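Local coordinates for protein putative cellulase CEL6 (Mycobacterium tuberculosis, PDB 1UP3) that probably hydrolyses internal beta-1,4 glycosidic bonds of cellulose as a family 6 glycoside hydrolase, with an oligosaccharide analogue bound in its cleft, at residues S41-Q46 / L258-P263; A103-L108 / D145-D150; P119-M124 / Q134-L139. All coordinates share one frame; numbering follows the deposited sequence.

Contact 1 (S41-Q46 / L258-P263); sequences SYWLDQ and LWIKRP
R262 clasps the backbone carbonyl of S41 where the distorted beta/alpha barrel of family 6 closes: strand 42-44 is one outermost strand of the parallel sheet, and the loop leaving its last strand, 254-258, folds across to meet it. From CB, a first torsion that sets CG beside the backbone N (chi1 -68°) starts the arginine towards S41, and the chain then runs extended to NE. CG passes S41 O at 3.7 Å, and CD is hardly nearer. NE donates to S41 O at 2.7 Å, from above the carbonyl plane; NH2 adds a weak bond to the same oxygen. NH2 also lies at the edge of the Y42 ring, 3.8 Å from CD1, with ring and guanidinium planes 70° apart. NH1 forms a salt bridge to D13, so the long, multiply donating arginine ties the residue leading into strand 42-44 to the loop and, through D13, to the N-terminal region. Y42 stacks on Y60, and both rings line a pocket holding a polyether molecule, probably from the crystallisation liquor.

A second carbonyl, that of I260, accepts from two side chains on one face of its plane. The small S41 hydroxyl, which has two deposited conformers, donates through OG at 2.7 Å in the one described here and is also hydrogen-bonded to T74 OG1. D217 meanwhile holds the backbone nitrogens of I260 and K261. W43 suits its place by pairing a donor with a broad apolar surface: NE1 reaches I260 O at 2.9 Å, nearly straight at 164°, while CZ2 rests 4.2 Å from I260 CG2.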
ATOM      1  N   SER A  41      -0.493  -0.284   7.241  0.50  6.79           N
ATOM      2  CA  SER A  41       0.529  -1.190   6.681  0.50  6.82           C
ATOM      3  C   SER A  41       1.865  -0.584   7.009  1.00  6.79           C
ATOM      4  O   SER A  41       1.975   0.642   7.219  1.00  7.79           O
ATOM      5  CB  SER A  41       0.418  -1.378   5.159  1.00  7.36           C
ATOM      6  OG  SER A  41       0.840  -0.208   4.470  1.00  8.58           O
ATOM      7  N   TYR A  42       2.895  -1.418   7.052  1.00  5.86           N
ATOM      8  CA  TYR A  42       4.255  -0.999   7.370  1.00  6.23           C
ATOM      9  C   TYR A  42       5.047  -0.923   6.063  1.00  6.28           C
ATOM     10  O   TYR A  42       5.210  -1.906   5.385  1.00  6.02           O
ATOM     11  CB  TYR A  42       4.863  -2.010   8.355  1.00  7.39           C
ATOM     12  CG  TYR A  42       6.196  -1.583   8.924  1.00 11.25           C
ATOM     13  CD1 TYR A  42       6.261  -0.668   9.967  1.00 15.37           C
ATOM     14  CD2 TYR A  42       7.368  -2.097   8.446  1.00 19.33           C
ATOM     15  CE1 TYR A  42       7.474  -0.266  10.512  1.00 20.60           C
ATOM     16  CE2 TYR A  42       8.604  -1.697   8.988  1.00 22.63           C
ATOM     17  CZ  TYR A  42       8.642  -0.784  10.006  1.00 23.56           C
ATOM     18  OH  TYR A  42       9.866  -0.372  10.529  1.00 28.92           O
ATOM     19  N   TRP A  43       5.545   0.275   5.734  1.00  5.66           N
ATOM     20  CA  TRP A  43       6.187   0.507   4.453  1.00  5.34           C
ATOM     21  C   TRP A  43       7.689   0.288   4.568  1.00  5.62           C
ATOM     22  O   TRP A  43       8.333   0.869   5.480  1.00  7.63           O
ATOM     23  CB  TRP A  43       5.933   1.930   3.994  1.00  5.52           C
ATOM     24  CG  TRP A  43       4.508   2.233   3.580  1.00  5.44           C
ATOM     25  CD1 TRP A  43       3.381   2.093   4.328  1.00  6.35           C
ATOM     26  CD2 TRP A  43       4.072   2.642   2.290  1.00  4.02           C
ATOM     27  NE1 TRP A  43       2.275   2.463   3.589  1.00  5.33           N
ATOM     28  CE2 TRP A  43       2.676   2.795   2.329  1.00  5.18           C
ATOM     29  CE3 TRP A  43       4.741   2.936   1.091  1.00  5.15           C
ATOM     30  CZ2 TRP A  43       1.930   3.201   1.233  1.00  6.04           C
ATOM     31  CZ3 TRP A  43       4.008   3.357   0.007  1.00  5.28           C
ATOM     32  CH2 TRP A  43       2.598   3.481   0.079  1.00  5.72           C
ATOM     33  N   LEU A  44       8.246  -0.473   3.631  1.00  5.94           N
ATOM     34  CA  LEU A  44       9.688  -0.742   3.563  1.00  6.82           C
ATOM     35  C   LEU A  44      10.254  -0.202   2.247  1.00  6.52           C
ATOM     36  O   LEU A  44       9.630  -0.305   1.195  1.00  6.77           O
ATOM     37  CB  LEU A  44       9.919  -2.225   3.623  1.00  7.69           C
ATOM     38  CG  LEU A  44       9.381  -2.913   4.875  1.00 10.71           C
ATOM     39  CD1 LEU A  44       9.525  -4.431   4.711  1.00 17.00           C
ATOM     40  CD2 LEU A  44      10.110  -2.407   6.092  1.00 15.41           C
ATOM     41  N   ASP A  45      11.431   0.378   2.323  1.00  7.87           N
ATOM     42  CA  ASP A  45      12.135   0.855   1.150  1.00  8.20           C
ATOM     43  C   ASP A  45      13.644   0.743   1.294  1.00  8.72           C
ATOM     44  O   ASP A  45      14.122  -0.074   2.056  1.00  9.59           O
ATOM     45  CB  ASP A  45      11.648   2.247   0.775  1.00  8.86           C
ATOM     46  CG  ASP A  45      12.015   3.318   1.781  1.00 11.42           C
ATOM     47  OD1 ASP A  45      12.718   3.028   2.784  1.00 11.77           O
ATOM     48  OD2 ASP A  45      11.633   4.522   1.621  1.00 14.83           O
ATOM     49  N   GLN A  46      14.359   1.556   0.525  1.00 10.42           N
ATOM     50  CA  GLN A  46      15.820   1.459   0.470  1.00 11.00           C
ATOM     51  C   GLN A  46      16.512   1.897   1.754  1.00 11.66           C
ATOM     52  O   GLN A  46      17.721   1.681   1.901  1.00 13.09           O
ATOM     53  CB  GLN A  46      16.393   2.236  -0.723  1.00 11.70           C
ATOM     54  CG  GLN A  46      16.450   3.760  -0.571  1.00 13.85           C
ATOM     55  CD  GLN A  46      15.108   4.439  -0.462  1.00 15.36           C
ATOM     56  OE1 GLN A  46      14.111   4.015  -1.069  1.00 12.07           O
ATOM     57  NE2 GLN A  46      15.066   5.491   0.316  1.00 19.89           N
ATOM     58  N   LEU A 258      -8.388  -2.091   3.274  1.00  5.60           N
ATOM     59  CA  LEU A 258      -7.214  -1.912   4.125  1.00  5.15           C
ATOM     60  C   LEU A 258      -6.859  -0.457   4.245  1.00  5.45           C
ATOM     61  O   LEU A 258      -7.224   0.349   3.368  1.00  5.96           O
ATOM     62  CB  LEU A 258      -5.992  -2.670   3.591  1.00  6.25           C
ATOM     63  CG  LEU A 258      -6.116  -4.198   3.448  1.00  6.23           C
ATOM     64  CD1 LEU A 258      -4.870  -4.740   2.766  1.00  7.79           C
ATOM     65  CD2 LEU A 258      -6.393  -4.864   4.808  1.00 10.79           C
ATOM     66  N   TRP A 259      -6.121  -0.107   5.292  1.00  4.79           N
ATOM     67  CA  TRP A 259      -5.483   1.227   5.296  1.00  5.29           C
ATOM     68  C   TRP A 259      -4.022   0.999   4.928  1.00  6.10           C
ATOM     69  O   TRP A 259      -3.256   0.508   5.754  1.00  6.09           O
ATOM     70  CB  TRP A 259      -5.613   1.918   6.652  1.00  4.96           C
ATOM     71  CG  TRP A 259      -6.975   2.455   6.933  1.00  4.71           C
ATOM     72  CD1 TRP A 259      -8.151   2.198   6.248  1.00  3.94           C
ATOM     73  CD2 TRP A 259      -7.322   3.350   7.992  1.00  3.96           C
ATOM     74  NE1 TRP A 259      -9.192   2.843   6.861  1.00  5.80           N
ATOM     75  CE2 TRP A 259      -8.711   3.588   7.904  1.00  5.71           C
ATOM     76  CE3 TRP A 259      -6.591   4.001   8.984  1.00  5.72           C
ATOM     77  CZ2 TRP A 259      -9.391   4.415   8.807  1.00  5.88           C
ATOM     78  CZ3 TRP A 259      -7.274   4.851   9.873  1.00  6.47           C
ATOM     79  CH2 TRP A 259      -8.655   5.028   9.769  1.00  6.70           C
ATOM     80  N   ILE A 260      -3.689   1.220   3.664  1.00  4.44           N
ATOM     81  CA  ILE A 260      -2.340   0.972   3.166  1.00  5.04           C
ATOM     82  C   ILE A 260      -1.478   2.206   3.408  1.00  4.97           C
ATOM     83  O   ILE A 260      -0.512   2.160   4.182  1.00  4.50           O
ATOM     84  CB  ILE A 260      -2.387   0.462   1.705  1.00  4.86           C
ATOM     85  CG1 ILE A 260      -3.231  -0.814   1.668  1.00  6.94           C
ATOM     86  CG2 ILE A 260      -0.934   0.196   1.220  1.00  4.45           C
ATOM     87  CD1 ILE A 260      -3.449  -1.403   0.320  1.00  8.35           C
ATOM     88  N   LYS A 261      -1.853   3.330   2.811  1.00  5.72           N
ATOM     89  CA  LYS A 261      -1.336   4.616   3.222  1.00  5.28           C
ATOM     90  C   LYS A 261      -1.656   4.842   4.694  1.00  6.23           C
ATOM     91  O   LYS A 261      -2.723   4.444   5.149  1.00  6.48           O
ATOM     92  CB  LYS A 261      -1.978   5.713   2.366  1.00  6.39           C
ATOM     93  CG  LYS A 261      -1.784   7.160   2.821  1.00  7.43           C
ATOM     94  CD  LYS A 261      -0.425   7.644   2.533  1.00  9.14           C
ATOM     95  CE  LYS A 261      -0.235   9.043   3.116  1.00 11.59           C
ATOM     96  NZ  LYS A 261       0.972   9.685   2.560  1.00 13.76           N
ATOM     97  N   ARG A 262      -0.710   5.458   5.423  1.00  5.61           N
ATOM     98  CA  ARG A 262      -0.894   5.784   6.831  1.00  6.24           C
ATOM     99  C   ARG A 262      -1.423   7.216   6.976  1.00  6.51           C
ATOM    100  O   ARG A 262      -0.690   8.173   6.697  1.00  7.03           O
ATOM    101  CB  ARG A 262       0.428   5.645   7.569  1.00  6.32           C
ATOM    102  CG  ARG A 262       0.935   4.192   7.690  1.00  6.83           C
ATOM    103  CD  ARG A 262       2.030   3.946   8.760  1.00 12.88           C
ATOM    104  NE  ARG A 262       2.103   2.524   9.117  1.00 14.06           N
ATOM    105  CZ  ARG A 262       2.760   1.986  10.180  1.00 15.03           C
ATOM    106  NH1 ARG A 262       3.425   2.703  11.070  1.00 17.60           N
ATOM    107  NH2 ARG A 262       2.733   0.686  10.339  1.00 16.20           N
ATOM    108  N   PRO A 263      -2.681   7.381   7.403  1.00  7.26           N
ATOM    109  CA  PRO A 263      -3.260   8.735   7.549  1.00  7.86           C
ATOM    110  C   PRO A 263      -2.421   9.586   8.435  1.00  7.87           C
ATOM    111  O   PRO A 263      -2.033   9.185   9.522  1.00  7.88           O
ATOM    112  CB  PRO A 263      -4.621   8.495   8.201  1.00  7.88           C
ATOM    113  CG  PRO A 263      -4.983   7.118   7.775  1.00  9.09           C
ATOM    114  CD  PRO A 263      -3.679   6.348   7.759  1.00  8.40           C
TER

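Contact 2 (A103-L108 / D145-D150); sequences AVASGL and DTLTRD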
ATOM      1  N   ALA A 103      16.057 -10.952   0.309  1.00  6.45           N
ATOM      2  CA  ALA A 103      16.170 -10.748   1.755  1.00  6.81           C
ATOM      3  C   ALA A 103      14.809 -10.636   2.433  1.00  7.09           C
ATOM      4  O   ALA A 103      14.595 -11.215   3.489  1.00  7.43           O
ATOM      5  CB  ALA A 103      17.011  -9.525   2.037  1.00  7.11           C
ATOM      6  N   VAL A 104      13.875  -9.892   1.846  1.00  6.99           N
ATOM      7  CA  VAL A 104      12.525  -9.826   2.373  1.00  7.03           C
ATOM      8  C   VAL A 104      11.905 -11.241   2.459  1.00  7.87           C
ATOM      9  O   VAL A 104      11.316 -11.618   3.471  1.00  8.32           O
ATOM     10  CB  VAL A 104      11.632  -8.917   1.533  1.00  7.75           C
ATOM     11  CG1 VAL A 104      10.175  -9.046   1.913  1.00  8.01           C
ATOM     12  CG2 VAL A 104      12.061  -7.439   1.654  1.00  7.07           C
ATOM     13  N   ALA A 105      12.039 -12.025   1.399  1.00  8.12           N
ATOM     14  CA  ALA A 105      11.518 -13.388   1.388  1.00  8.20           C
ATOM     15  C   ALA A 105      12.181 -14.275   2.452  1.00  9.58           C
ATOM     16  O   ALA A 105      11.520 -15.124   3.051  1.00  9.85           O
ATOM     17  CB  ALA A 105      11.672 -13.970  -0.016  1.00  8.75           C
ATOM     18  N   SER A 106      13.471 -14.088   2.673  1.00 10.11           N
ATOM     19  CA  SER A 106      14.176 -14.832   3.709  1.00 10.24           C
ATOM     20  C   SER A 106      13.592 -14.509   5.069  1.00 10.84           C
ATOM     21  O   SER A 106      13.437 -15.388   5.924  1.00 13.30           O
ATOM     22  CB  SER A 106      15.684 -14.502   3.688  0.50 10.62           C
ATOM     23  OG  SER A 106      16.011 -13.273   4.345  0.33  8.20           O
ATOM     24  N   GLY A 107      13.217 -13.267   5.284  1.00 10.18           N
ATOM     25  CA  GLY A 107      12.650 -12.886   6.547  1.00  9.84           C
ATOM     26  C   GLY A 107      11.210 -13.324   6.731  1.00 10.42           C
ATOM     27  O   GLY A 107      10.776 -13.533   7.853  1.00 10.44           O
ATOM     28  N   LEU A 108      10.460 -13.459   5.640  1.00  9.39           N
ATOM     29  CA  LEU A 108       9.088 -13.968   5.713  1.00  9.21           C
ATOM     30  C   LEU A 108       9.049 -15.435   6.143  1.00  9.26           C
ATOM     31  O   LEU A 108       8.175 -15.821   6.905  1.00  9.18           O
ATOM     32  CB  LEU A 108       8.363 -13.832   4.378  1.00  8.95           C
ATOM     33  CG  LEU A 108       7.986 -12.394   3.963  1.00  9.64           C
ATOM     34  CD1 LEU A 108       7.462 -12.385   2.537  1.00 12.33           C
ATOM     35  CD2 LEU A 108       6.959 -11.763   4.895  1.00 11.44           C
ATOM     36  N   ASP A 145       7.309 -13.832  -7.996  1.00  8.83           N
ATOM     37  CA  ASP A 145       7.832 -15.203  -8.042  1.00  9.74           C
ATOM     38  C   ASP A 145       8.557 -15.584  -6.763  1.00 10.77           C
ATOM     39  O   ASP A 145       8.533 -16.757  -6.372  1.00 11.48           O
ATOM     40  CB  ASP A 145       8.816 -15.368  -9.195  1.00  9.42           C
ATOM     41  CG  ASP A 145       8.155 -15.405 -10.575  1.00 14.23           C
ATOM     42  OD1 ASP A 145       6.911 -15.528 -10.697  1.00 15.85           O
ATOM     43  OD2 ASP A 145       8.881 -15.398 -11.600  1.00 18.26           O
ATOM     44  N   THR A 146       9.208 -14.628  -6.116  1.00  7.92           N
ATOM     45  CA  THR A 146      10.037 -14.906  -4.932  1.00  8.22           C
ATOM     46  C   THR A 146       9.234 -14.869  -3.649  1.00  9.03           C
ATOM     47  O   THR A 146       9.414 -15.711  -2.764  1.00  9.54           O
ATOM     48  CB  THR A 146      11.178 -13.915  -4.888  1.00  8.26           C
ATOM     49  OG1 THR A 146      11.866 -13.966  -6.155  1.00  9.66           O
ATOM     50  CG2 THR A 146      12.228 -14.306  -3.858  1.00 10.14           C
ATOM     51  N   LEU A 147       8.375 -13.873  -3.519  1.00  8.02           N
ATOM     52  CA  LEU A 147       7.593 -13.692  -2.309  1.00  8.46           C
ATOM     53  C   LEU A 147       6.556 -14.792  -2.097  1.00  8.66           C
ATOM     54  O   LEU A 147       6.294 -15.160  -0.936  1.00  8.89           O
ATOM     55  CB  LEU A 147       6.933 -12.318  -2.238  1.00  9.31           C
ATOM     56  CG  LEU A 147       7.892 -11.128  -2.236  1.00  9.97           C
ATOM     57  CD1 LEU A 147       7.136  -9.865  -2.574  1.00 13.01           C
ATOM     58  CD2 LEU A 147       8.625 -11.030  -0.879  1.00 13.93           C
ATOM     59  N   THR A 148       5.986 -15.321  -3.187  1.00  8.53           N
ATOM     60  CA  THR A 148       4.967 -16.357  -3.095  1.00 10.06           C
ATOM     61  C   THR A 148       5.525 -17.723  -2.707  1.00 10.87           C
ATOM     62  O   THR A 148       4.759 -18.651  -2.487  1.00 12.29           O
ATOM     63  CB  THR A 148       4.118 -16.453  -4.372  1.00 10.54           C
ATOM     64  OG1 THR A 148       4.956 -16.631  -5.521  1.00 11.46           O
ATOM     65  CG2 THR A 148       3.324 -15.173  -4.590  1.00 10.37           C
ATOM     66  N   ARG A 149       6.839 -17.848  -2.607  1.00 11.94           N
ATOM     67  CA  ARG A 149       7.426 -19.047  -2.022  1.00 13.10           C
ATOM     68  C   ARG A 149       7.089 -19.188  -0.544  1.00 12.51           C
ATOM     69  O   ARG A 149       7.190 -20.288  -0.010  1.00 13.03           O
ATOM     70  CB  ARG A 149       8.937 -19.080  -2.232  1.00 14.93           C
ATOM     71  CG  ARG A 149       9.339 -19.189  -3.701  1.00 18.59           C
ATOM     72  CD  ARG A 149       8.773 -20.390  -4.452  1.00 24.81           C
ATOM     73  NE  ARG A 149       9.520 -20.671  -5.683  1.00 29.50           N
ATOM     74  CZ  ARG A 149       9.273 -21.711  -6.500  1.00 32.09           C
ATOM     75  NH1 ARG A 149       8.321 -22.606  -6.214  1.00 32.52           N
ATOM     76  NH2 ARG A 149      10.004 -21.865  -7.602  1.00 31.24           N
ATOM     77  N   ASP A 150       6.696 -18.102   0.125  1.00 11.02           N
ATOM     78  CA  ASP A 150       6.054 -18.199   1.452  1.00 11.07           C
ATOM     79  C   ASP A 150       4.611 -18.553   1.193  1.00  9.78           C
ATOM     80  O   ASP A 150       3.849 -17.684   0.771  1.00  7.89           O
ATOM     81  CB  ASP A 150       6.127 -16.854   2.173  1.00 10.16           C
ATOM     82  CG  ASP A 150       5.464 -16.854   3.542  1.00 10.87           C
ATOM     83  OD1 ASP A 150       4.905 -17.911   3.963  1.00  9.34           O
ATOM     84  OD2 ASP A 150       5.436 -15.814   4.258  1.00  8.76           O
TER
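V104 opens the contact by laying its CG1 methyl 3.8 Å from CD2 of L147. That methyl lies opposite the backbone N across the CA–CB bond (chi1 169°), which sends it towards the second helix, and the two side chains meet at a slant. A beta-branched valine fits here because its short, stiff side chain fills the interface close to the backbone; V53 of helix 50-66 touches it as well.

One residue on, A105 points its single methyl directly across the gap. CB stands 3.9 Å from CG2 of T146, and a side chain this small lets the backbones come close, the CA atoms of A105 and L147 being 5.4 Å apart. T146 can offer its methyl because its hydroxyl is engaged within its own helix, at Y142 O, so the polar branch is satisfied while the apolar one packs.

Helices 94-108 and 130-147 are neighbours in the outer helical layer of the family 6 beta/alpha barrel, and each leads into the next parallel strand, 113-117 and 153-158 respectively. The contact joins their C-terminal ends, just before the chain turns inwards.

L108, in the last turn of its helix, brings CD1 to 3.9 Å from L147 CD2, so that this one methyl of L147 is shared with V104. A branched leucine can serve several directions at once: L108 also touches V57 and T61 on helix 50-66 and A113 and I115 on the strand that follows. Its CB lies 3.5 Å from D150 OD2. The aspartate closes a type I turn begun at L147, and its other oxygen, OD1, accepts from A152 N in an Asx turn leading to strand 153-158.

Contact 3 (P119-M124 / Q134-L139); sequences PDALAM and QERFDL. With BGC (beta-D-glucopyranose), chain B.
R136 spends its buried guanidinium on backbone carbonyls: NH1 donates to A121 O at 3.0 Å, and NH2 reaches beyond the segments to P79 O. The bond pins the loop after barrel strand 113-117, with its short helical turn 121-124, to helix 130-147 of the family 6 beta/alpha barrel. It is fairly straight (153°) and uses a lone pair in the carbonyl plane. A bend at chi3 (-72°) turns the arginine's tip onto the oxygen, while its CD passes 4.1 Å from the A121 methyl, a small group that admits the long chain.

L122 secures the apolar side. Its CD2 meets F137 CD1 at 3.6 Å, the leucine and phenylalanine side chains meeting obliquely; the leucine side chain also touches M170 and L174 of helix 167-176.

Another side of the loop faces the sugar. D120 has a left-handed backbone conformation, and D120 O accepts from M124 N at 2.8 Å. The long, unbranched M124 side chain, bent at chi3, sets its terminal methyl CE 3.6 Å from the glucose O2. D82 and N191 also hydrogen-bond this sugar, and D120 OD2 accepts a hydrogen bond from glucose O4 at 2.7 Å.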
ATOM      1  N   PRO A 119       3.432   0.045  -4.736  1.00  5.16           N
ATOM      2  CA  PRO A 119       2.442   1.094  -5.097  1.00  6.20           C
ATOM      3  C   PRO A 119       2.975   1.962  -6.241  1.00  6.34           C
ATOM      4  O   PRO A 119       4.107   2.421  -6.161  1.00  6.33           O
ATOM      5  CB  PRO A 119       2.344   1.932  -3.814  1.00  4.90           C
ATOM      6  CG  PRO A 119       2.536   0.905  -2.727  1.00  5.29           C
ATOM      7  CD  PRO A 119       3.627  -0.015  -3.282  1.00  5.20           C
ATOM      8  N   ASP A 120       2.163   2.126  -7.269  1.00  6.65           N
ATOM      9  CA  ASP A 120       2.395   3.021  -8.426  1.00  6.86           C
ATOM     10  C   ASP A 120       3.314   2.455  -9.472  1.00  7.38           C
ATOM     11  O   ASP A 120       3.371   3.017 -10.555  1.00  7.73           O
ATOM     12  CB  ASP A 120       2.954   4.400  -8.054  1.00  7.17           C
ATOM     13  CG  ASP A 120       2.160   5.133  -6.999  1.00  8.88           C
ATOM     14  OD1 ASP A 120       0.938   4.896  -6.854  1.00  9.38           O
ATOM     15  OD2 ASP A 120       2.732   6.007  -6.286  1.00  9.48           O
ATOM     16  N   ALA A 121       4.027   1.357  -9.206  1.00  6.54           N
ATOM     17  CA  ALA A 121       5.106   0.984 -10.139  1.00  6.44           C
ATOM     18  C   ALA A 121       4.572   0.636 -11.524  1.00  6.71           C
ATOM     19  O   ALA A 121       5.078   1.128 -12.548  1.00  6.82           O
ATOM     20  CB  ALA A 121       5.953  -0.135  -9.586  1.00  6.59           C
ATOM     21  N   LEU A 122       3.580  -0.225 -11.586  1.00  6.37           N
ATOM     22  CA  LEU A 122       3.017  -0.623 -12.893  1.00  6.13           C
ATOM     23  C   LEU A 122       2.264   0.549 -13.534  1.00  6.84           C
ATOM     24  O   LEU A 122       2.346   0.740 -14.748  1.00  7.78           O
ATOM     25  CB  LEU A 122       2.086  -1.814 -12.789  1.00  7.02           C
ATOM     26  CG  LEU A 122       2.717  -3.142 -12.331  1.00  8.27           C
ATOM     27  CD1 LEU A 122       1.684  -4.254 -12.371  1.00  9.73           C
ATOM     28  CD2 LEU A 122       3.894  -3.505 -13.190  1.00  9.91           C
ATOM     29  N   ALA A 123       1.558   1.327 -12.723  1.00  6.82           N
ATOM     30  CA  ALA A 123       0.701   2.411 -13.269  1.00  8.20           C
ATOM     31  C   ALA A 123       1.527   3.561 -13.799  1.00  9.22           C
ATOM     32  O   ALA A 123       1.119   4.201 -14.776  1.00 10.85           O
ATOM     33  CB  ALA A 123      -0.285   2.909 -12.218  1.00  9.11           C
ATOM     34  N   MET A 124       2.680   3.824 -13.169  1.00  8.07           N
ATOM     35  CA  MET A 124       3.532   4.970 -13.506  1.00  9.97           C
ATOM     36  C   MET A 124       4.639   4.608 -14.506  1.00 10.51           C
ATOM     37  O   MET A 124       5.405   5.471 -14.910  1.00 11.01           O
ATOM     38  CB  MET A 124       4.137   5.602 -12.247  1.00 10.61           C
ATOM     39  CG  MET A 124       4.437   7.091 -12.416  1.00 12.26           C
ATOM     40  SD  MET A 124       5.329   7.756 -11.006  1.00 16.14           S
ATOM     41  CE  MET A 124       4.099   7.674  -9.881  1.00 12.80           C
ATOM     42  N   GLN A 134      10.461  -2.342 -19.324  1.00 10.08           N
ATOM     43  CA  GLN A 134      10.523  -3.820 -19.294  1.00 12.19           C
ATOM     44  C   GLN A 134      11.327  -4.320 -18.113  1.00 10.05           C
ATOM     45  O   GLN A 134      10.931  -5.270 -17.469  1.00  9.60           O
ATOM     46  CB  GLN A 134      11.086  -4.382 -20.589  1.00 13.38           C
ATOM     47  CG  GLN A 134      10.938  -5.933 -20.717  1.00 18.58           C
ATOM     48  CD  GLN A 134       9.479  -6.409 -20.549  1.00 25.79           C
ATOM     49  OE1 GLN A 134       8.570  -5.915 -21.239  1.00 28.18           O
ATOM     50  NE2 GLN A 134       9.249  -7.351 -19.618  1.00 27.62           N
ATOM     51  N   GLU A 135      12.397  -3.622 -17.777  1.00  9.30           N
ATOM     52  CA  GLU A 135      13.153  -3.926 -16.577  1.00  9.21           C
ATOM     53  C   GLU A 135      12.223  -3.874 -15.356  1.00  8.17           C
ATOM     54  O   GLU A 135      12.250  -4.765 -14.479  1.00  8.71           O
ATOM     55  CB  GLU A 135      14.284  -2.944 -16.390  1.00 10.45           C
ATOM     56  CG  GLU A 135      15.094  -3.263 -15.159  1.00 13.67           C
ATOM     57  CD  GLU A 135      16.130  -2.231 -14.806  1.00 17.94           C
ATOM     58  OE1 GLU A 135      15.809  -1.014 -14.654  1.00 17.26           O
ATOM     59  OE2 GLU A 135      17.276  -2.651 -14.631  1.00 21.15           O
ATOM     60  N   ARG A 136      11.435  -2.805 -15.256  1.00  6.91           N
ATOM     61  CA  ARG A 136      10.550  -2.637 -14.087  1.00  6.92           C
ATOM     62  C   ARG A 136       9.556  -3.800 -14.017  1.00  6.72           C
ATOM     63  O   ARG A 136       9.316  -4.343 -12.938  1.00  7.15           O
ATOM     64  CB  ARG A 136       9.807  -1.291 -14.158  1.00  7.12           C
ATOM     65  CG  ARG A 136       8.728  -1.119 -13.077  1.00  6.96           C
ATOM     66  CD  ARG A 136       8.217   0.246 -12.932  1.00  7.05           C
ATOM     67  NE  ARG A 136       9.146   1.163 -12.321  1.00  6.02           N
ATOM     68  CZ  ARG A 136       8.819   2.391 -11.965  1.00  5.61           C
ATOM     69  NH1 ARG A 136       7.559   2.813 -12.150  1.00  7.37           N
ATOM     70  NH2 ARG A 136       9.692   3.213 -11.465  1.00  7.06           N
ATOM     71  N   PHE A 137       8.981  -4.169 -15.156  1.00  6.94           N
ATOM     72  CA  PHE A 137       8.019  -5.276 -15.178  1.00  7.66           C
ATOM     73  C   PHE A 137       8.721  -6.572 -14.719  1.00  7.60           C
ATOM     74  O   PHE A 137       8.160  -7.342 -13.932  1.00  8.30           O
ATOM     75  CB  PHE A 137       7.383  -5.468 -16.553  1.00  8.24           C
ATOM     76  CG  PHE A 137       6.514  -4.311 -17.023  1.00  9.46           C
ATOM     77  CD1 PHE A 137       6.002  -3.392 -16.147  1.00 12.63           C
ATOM     78  CD2 PHE A 137       6.231  -4.158 -18.366  1.00 15.27           C
ATOM     79  CE1 PHE A 137       5.208  -2.338 -16.600  1.00 12.63           C
ATOM     80  CE2 PHE A 137       5.438  -3.105 -18.804  1.00 15.68           C
ATOM     81  CZ  PHE A 137       4.925  -2.216 -17.905  1.00 13.73           C
ATOM     82  N   ASP A 138       9.954  -6.792 -15.185  1.00  7.12           N
ATOM     83  CA  ASP A 138      10.746  -7.939 -14.730  1.00  8.54           C
ATOM     84  C   ASP A 138      11.009  -7.957 -13.232  1.00  7.39           C
ATOM     85  O   ASP A 138      10.980  -9.035 -12.620  1.00  8.14           O
ATOM     86  CB  ASP A 138      12.058  -8.042 -15.486  1.00  8.77           C
ATOM     87  CG  ASP A 138      11.873  -8.333 -16.955  1.00 14.30           C
ATOM     88  OD1 ASP A 138      10.774  -8.773 -17.379  1.00 18.11           O
ATOM     89  OD2 ASP A 138      12.805  -8.132 -17.754  1.00 20.62           O
ATOM     90  N   LEU A 139      11.230  -6.783 -12.633  1.00  5.80           N
ATOM     91  CA  LEU A 139      11.449  -6.674 -11.197  1.00  6.17           C
ATOM     92  C   LEU A 139      10.179  -6.958 -10.396  1.00  6.75           C
ATOM     93  O   LEU A 139      10.235  -7.632  -9.372  1.00  7.66           O
ATOM     94  CB  LEU A 139      12.006  -5.285 -10.861  1.00  6.73           C
ATOM     95  CG  LEU A 139      13.411  -5.051 -11.412  1.00  5.68           C
ATOM     96  CD1 LEU A 139      13.805  -3.600 -11.131  1.00  6.38           C
ATOM     97  CD2 LEU A 139      14.425  -6.004 -10.928  1.00  7.16           C
TER
HETATM   98  C2  BGC B   4       1.586  10.266  -7.663  1.00 10.07           C
HETATM   99  C3  BGC B   4       2.099   9.296  -6.609  1.00 10.22           C
HETATM  100  C4  BGC B   4       0.961   8.851  -5.690  1.00  8.66           C
HETATM  101  C5  BGC B   4      -0.210   8.350  -6.562  1.00  6.00           C
HETATM  102  C6  BGC B   4      -1.451   8.039  -5.715  1.00  6.77           C
HETATM  103  C1  BGC B   4       0.404   9.645  -8.415  1.00  9.85           C
HETATM  104  O2  BGC B   4       2.640  10.679  -8.553  1.00 13.03           O
HETATM  105  O3  BGC B   4       3.165   9.852  -5.856  1.00 10.65           O
HETATM  106  O4  BGC B   4       1.363   7.814  -4.788  1.00  9.94           O
HETATM  107  O5  BGC B   4      -0.621   9.327  -7.506  1.00  8.49           O
HETATM  108  O6  BGC B   4      -2.486   7.507  -6.521  1.00  7.16           O

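The three contacts are nested along the chain: contact 1 closes the widest loop, contact 2 lies inside it, and contact 3 inside contact 2. Their centres form a wide triangle, with about 18 Å from contact 1 to each of the others and about 19 Å between contacts 2 and 3. Contact 1 bridges the two outermost strands' ends at the barrel's seam. Contacts 2 and 3 share helix 130-147, one using its C-terminal end far from the sugar, the other an earlier part beside the sugar-binding loop. Contacts 1 and 3 touch where W43 CH2 packs on P119 CG at 3.8 Å, so barrel closure and the glycan-binding loop adjoin directly.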